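Local coordinates for protein exocyst complex component EXO70 (Saccharomyces cerevisiae, PDB 2B1E) that serves in the exocyst complex, which tethers secretory vesicles to sites of exocytosis, and plays a role in assembling that complex, at residues T378-L383 / M419-V424; I389-N394 / K410-F415. All blocks are in the same frame, centred on the assembly; numbering follows the deposited sequence.

Interaction 1: residues T378-L383 / M419-V424; sequences TLAVNL and MNLTLV
Ala-380 and Leu-421 are nearest by CA where helix segments 378-383 and 419-424 run nearly antiparallel, at 163°, with axes 10.7 Å apart at closest approach. Their CA atoms lie 7.4 Å from each other, and the end of Leu-421 leans in, its CD2 meeting Ala-380 CB loosely at 4.4 Å. Beside this pair, Leu-379 meets Val-424, a turn on from Leu-421, the two side chains running alongside one another with opposite headings. Leu-379 CD2 reaches within 3.9 Å of Val-424 CG2 because chi1 (172°) swings CG to the side opposite the backbone N. The two helices are neighbours in the long rod of antiparallel helical bundles that characterises Exo70, and this contact lies in the buried interior of one such bundle. At the other end, Leu-383 slants across Asn-420, its CD1 3.8 Å from Asn-420 CG and 4.0 Å from CB, a methyl against the CB-CG part of the asparagine. Helix 311-323 closes one flank, through Thr-313, Thr-316 and Met-317; Leu-448 of helix 440-473 lies against both Ala-380 and Leu-421. On segment 378-383, Asn-382 turns back along its own helix: ND2 donates to Thr-378 O (2.8 Å), which also accepts the backbone N of Asn-382 from the opposite face of its carbonyl plane.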
# COMPACT_ATOMS: atom_id res chain seq x y z
N THR A 378 1.93 -6.31 20.29
CA THR A 378 2.91 -5.31 20.71
C THR A 378 2.28 -4.30 21.65
O THR A 378 2.90 -3.89 22.63
CB THR A 378 3.51 -4.59 19.48
OG1 THR A 378 4.08 -5.57 18.60
CG2 THR A 378 4.60 -3.61 19.91
N LEU A 379 1.05 -3.90 21.36
CA LEU A 379 0.35 -2.94 22.22
C LEU A 379 0.12 -3.53 23.62
O LEU A 379 0.43 -2.89 24.63
CB LEU A 379 -1.00 -2.58 21.60
CG LEU A 379 -1.93 -1.74 22.49
CD1 LEU A 379 -1.31 -0.35 22.74
CD2 LEU A 379 -3.27 -1.61 21.81
N ALA A 380 -0.43 -4.74 23.67
CA ALA A 380 -0.71 -5.39 24.94
C ALA A 380 0.54 -5.60 25.80
O ALA A 380 0.56 -5.20 26.96
CB ALA A 380 -1.42 -6.73 24.70
N VAL A 381 1.58 -6.21 25.23
CA VAL A 381 2.80 -6.49 25.98
C VAL A 381 3.51 -5.21 26.43
O VAL A 381 4.00 -5.13 27.56
CB VAL A 381 3.78 -7.37 25.17
CG1 VAL A 381 4.34 -6.61 23.99
CG2 VAL A 381 4.91 -7.86 26.07
N ASN A 382 3.58 -4.20 25.57
CA ASN A 382 4.24 -2.95 25.95
C ASN A 382 3.45 -2.20 27.02
O ASN A 382 4.03 -1.56 27.89
CB ASN A 382 4.46 -2.09 24.71
CG ASN A 382 5.72 -2.49 23.98
OD1 ASN A 382 6.81 -2.02 24.32
ND2 ASN A 382 5.59 -3.38 23.00
N LEU A 383 2.12 -2.27 26.96
CA LEU A 383 1.33 -1.64 28.00
C LEU A 383 1.60 -2.42 29.29
O LEU A 383 1.64 -1.85 30.38
CB LEU A 383 -0.16 -1.68 27.69
CG LEU A 383 -0.70 -0.64 26.72
CD1 LEU A 383 -2.17 -0.89 26.47
CD2 LEU A 383 -0.47 0.76 27.28
N MET A 419 -9.00 -4.02 29.80
CA MET A 419 -9.83 -2.85 29.52
C MET A 419 -9.41 -2.25 28.19
O MET A 419 -10.25 -1.74 27.44
CB MET A 419 -9.73 -1.80 30.64
CG MET A 419 -10.54 -2.13 31.91
SD MET A 419 -12.34 -2.32 31.64
CE MET A 419 -12.81 -0.62 31.39
N ASN A 420 -8.12 -2.31 27.89
CA ASN A 420 -7.63 -1.77 26.64
C ASN A 420 -8.00 -2.71 25.50
O ASN A 420 -8.47 -2.27 24.45
CB ASN A 420 -6.12 -1.53 26.71
CG ASN A 420 -5.75 -0.31 27.55
OD1 ASN A 420 -5.71 -0.37 28.78
ND2 ASN A 420 -5.50 0.80 26.89
N LEU A 421 -7.80 -4.01 25.69
CA LEU A 421 -8.14 -4.97 24.65
C LEU A 421 -9.63 -4.92 24.32
O LEU A 421 -10.04 -5.33 23.24
CB LEU A 421 -7.74 -6.39 25.06
CG LEU A 421 -6.25 -6.72 25.04
CD1 LEU A 421 -6.04 -8.12 25.64
CD2 LEU A 421 -5.71 -6.65 23.61
N THR A 422 -10.44 -4.43 25.26
CA THR A 422 -11.87 -4.33 25.04
C THR A 422 -12.13 -3.33 23.91
O THR A 422 -12.94 -3.59 23.01
CB THR A 422 -12.61 -3.87 26.31
OG1 THR A 422 -12.73 -4.98 27.21
CG2 THR A 422 -14.01 -3.35 25.97
N LEU A 423 -11.44 -2.19 23.96
CA LEU A 423 -11.60 -1.19 22.90
C LEU A 423 -10.99 -1.78 21.63
O LEU A 423 -11.54 -1.61 20.54
CB LEU A 423 -10.89 0.12 23.25
CG LEU A 423 -10.88 1.13 22.09
CD1 LEU A 423 -12.32 1.46 21.70
CD2 LEU A 423 -10.14 2.39 22.49
N VAL A 424 -9.88 -2.50 21.76
CA VAL A 424 -9.24 -3.11 20.60
C VAL A 424 -10.21 -4.00 19.82
O VAL A 424 -10.30 -3.93 18.60
CB VAL A 424 -8.02 -3.97 21.00
CG1 VAL A 424 -7.57 -4.83 19.82
CG2 VAL A 424 -6.89 -3.08 21.46

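Interaction 2: residues I389-N394 / K410-F415; sequences IALMPN and KQRIGF
Leu-391 spreads its two methyls between Arg-412 and Ile-413, consecutive residues on the first turn of helix 410-429. Its chi1 (-61°) sets CG opposite the carbonyl carbon, and from there the methyls diverge toward the two partners. CD1 takes the apolar side: it lies 3.8 Å from Ile-413 CG1 and 4.1 Å from Ile-413 CD1, the leucine and isoleucine lying alongside with opposite headings. CD2 goes to the charged side, 3.6 Å from Arg-412 NH1, and meets the guanidinium obliquely. Arg-412 is fully stretched from CG to NE, which carries its flat head past the leucine. There NE is hydrogen-bonded to Asn-307 OD1, and NH2 makes a weak bond to Pro-304 O; these bonds tie the guanidinium to the 304-307 loop while Leu-391 packs beside NH1. No hydrogen bond joins the two segments, whose nearest CA atoms, those of Leu-391 and Ile-413, are 9.1 Å apart. Leu-391 is the last residue of helix 364-391, and the chain leaves helical geometry at Met-392. The contact thus packs the C-terminal end of that helix on the N-terminal turn of helix 410-429, while Gln-411 packs on helices 440-473 and 483-504, and Phe-415 on 440-473.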
# COMPACT_ATOMS: atom_id res chain seq x y z
N ILE A 389 6.66 -1.78 35.31
CA ILE A 389 7.68 -0.81 35.71
C ILE A 389 7.06 0.26 36.60
O ILE A 389 7.71 0.80 37.50
CB ILE A 389 8.30 -0.13 34.47
CG1 ILE A 389 9.09 -1.17 33.65
CG2 ILE A 389 9.20 1.02 34.88
CD1 ILE A 389 9.64 -0.64 32.35
N ALA A 390 5.80 0.57 36.34
CA ALA A 390 5.08 1.58 37.11
C ALA A 390 4.75 1.08 38.52
O ALA A 390 4.86 1.84 39.48
CB ALA A 390 3.80 1.97 36.39
N LEU A 391 4.35 -0.18 38.65
CA LEU A 391 3.98 -0.73 39.95
C LEU A 391 5.15 -1.35 40.72
O LEU A 391 5.09 -1.45 41.95
CB LEU A 391 2.89 -1.79 39.80
CG LEU A 391 1.56 -1.33 39.21
CD1 LEU A 391 0.68 -2.53 38.97
CD2 LEU A 391 0.89 -0.33 40.14
N MET A 392 6.19 -1.76 40.00
CA MET A 392 7.38 -2.36 40.62
C MET A 392 8.61 -1.77 39.91
O MET A 392 9.26 -2.43 39.10
CB MET A 392 7.36 -3.89 40.46
CG MET A 392 6.15 -4.56 41.12
SD MET A 392 6.05 -6.34 40.77
CE MET A 392 6.66 -7.00 42.30
N PRO A 393 8.94 -0.51 40.23
CA PRO A 393 10.07 0.24 39.66
C PRO A 393 11.41 -0.50 39.71
O PRO A 393 12.21 -0.39 38.78
CB PRO A 393 10.10 1.51 40.51
CG PRO A 393 8.68 1.69 40.90
CD PRO A 393 8.24 0.30 41.25
N ASN A 394 11.64 -1.25 40.78
CA ASN A 394 12.91 -1.95 40.97
C ASN A 394 13.07 -3.34 40.35
O ASN A 394 14.19 -3.85 40.27
CB ASN A 394 13.21 -2.06 42.46
CG ASN A 394 13.47 -0.72 43.09
OD1 ASN A 394 14.48 -0.07 42.80
ND2 ASN A 394 12.56 -0.28 43.95
N LYS A 410 -0.58 -8.96 39.37
CA LYS A 410 -1.20 -9.56 38.21
C LYS A 410 -2.69 -9.27 38.05
O LYS A 410 -3.18 -9.09 36.94
CB LYS A 410 -0.93 -11.07 38.19
CG LYS A 410 0.56 -11.37 38.07
CD LYS A 410 0.87 -12.84 37.81
CE LYS A 410 0.66 -13.68 39.05
NZ LYS A 410 1.45 -13.14 40.18
N GLN A 411 -3.41 -9.19 39.16
CA GLN A 411 -4.84 -8.92 39.08
C GLN A 411 -5.12 -7.57 38.43
O GLN A 411 -5.90 -7.48 37.49
CB GLN A 411 -5.49 -8.99 40.47
CG GLN A 411 -7.00 -8.71 40.44
CD GLN A 411 -7.67 -9.02 41.77
OE1 GLN A 411 -7.26 -8.53 42.82
NE2 GLN A 411 -8.71 -9.84 41.73
N ARG A 412 -4.45 -6.52 38.93
CA ARG A 412 -4.63 -5.17 38.39
C ARG A 412 -4.09 -5.01 36.97
O ARG A 412 -4.73 -4.38 36.13
CB ARG A 412 -3.96 -4.13 39.30
CG ARG A 412 -4.07 -2.72 38.73
CD ARG A 412 -3.40 -1.63 39.57
NE ARG A 412 -3.57 -0.34 38.90
CZ ARG A 412 -3.12 0.82 39.35
NH1 ARG A 412 -2.45 0.89 40.50
NH2 ARG A 412 -3.33 1.93 38.65
N ILE A 413 -2.90 -5.56 36.72
CA ILE A 413 -2.30 -5.47 35.40
C ILE A 413 -3.19 -6.24 34.42
O ILE A 413 -3.44 -5.78 33.30
CB ILE A 413 -0.86 -6.05 35.39
CG1 ILE A 413 0.06 -5.13 36.20
CG2 ILE A 413 -0.37 -6.20 33.95
CD1 ILE A 413 1.42 -5.76 36.59
N GLY A 414 -3.70 -7.39 34.85
CA GLY A 414 -4.57 -8.16 33.99
C GLY A 414 -5.81 -7.36 33.60
O GLY A 414 -6.22 -7.34 32.43
N PHE A 415 -6.39 -6.69 34.58
CA PHE A 415 -7.58 -5.86 34.37
C PHE A 415 -7.26 -4.71 33.41
O PHE A 415 -7.99 -4.45 32.45
CB PHE A 415 -8.07 -5.31 35.71
CG PHE A 415 -9.24 -4.37 35.60
CD1 PHE A 415 -10.51 -4.86 35.32
CD2 PHE A 415 -9.07 -3.00 35.77
CE1 PHE A 415 -11.61 -3.99 35.20
CE2 PHE A 415 -10.16 -2.12 35.66
CZ PHE A 415 -11.43 -2.62 35.37

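Followed from the N terminus, helix 364-391 first offers 378-383 to interaction 1 and then, at its C-terminal end, 389-394 to interaction 2. The chain continues through a non-helical connection and returns as helix 410-429, whose first turn, 410-415, closes the inner loop with 15 residues between the segments. Further along, 419-424 closes the outer loop, with 35 residues between its segments, so interaction 2 nests inside interaction 1. The centres are about 14 Å apart along one helical hairpin: interaction 2 joins its arms beside the connection, interaction 1 deeper in the bundle. Both belong to the C-terminal Exo70 family region, where helices 311-323 and 440-473 flank interaction 1 and 440-473 also lies beside 410-415.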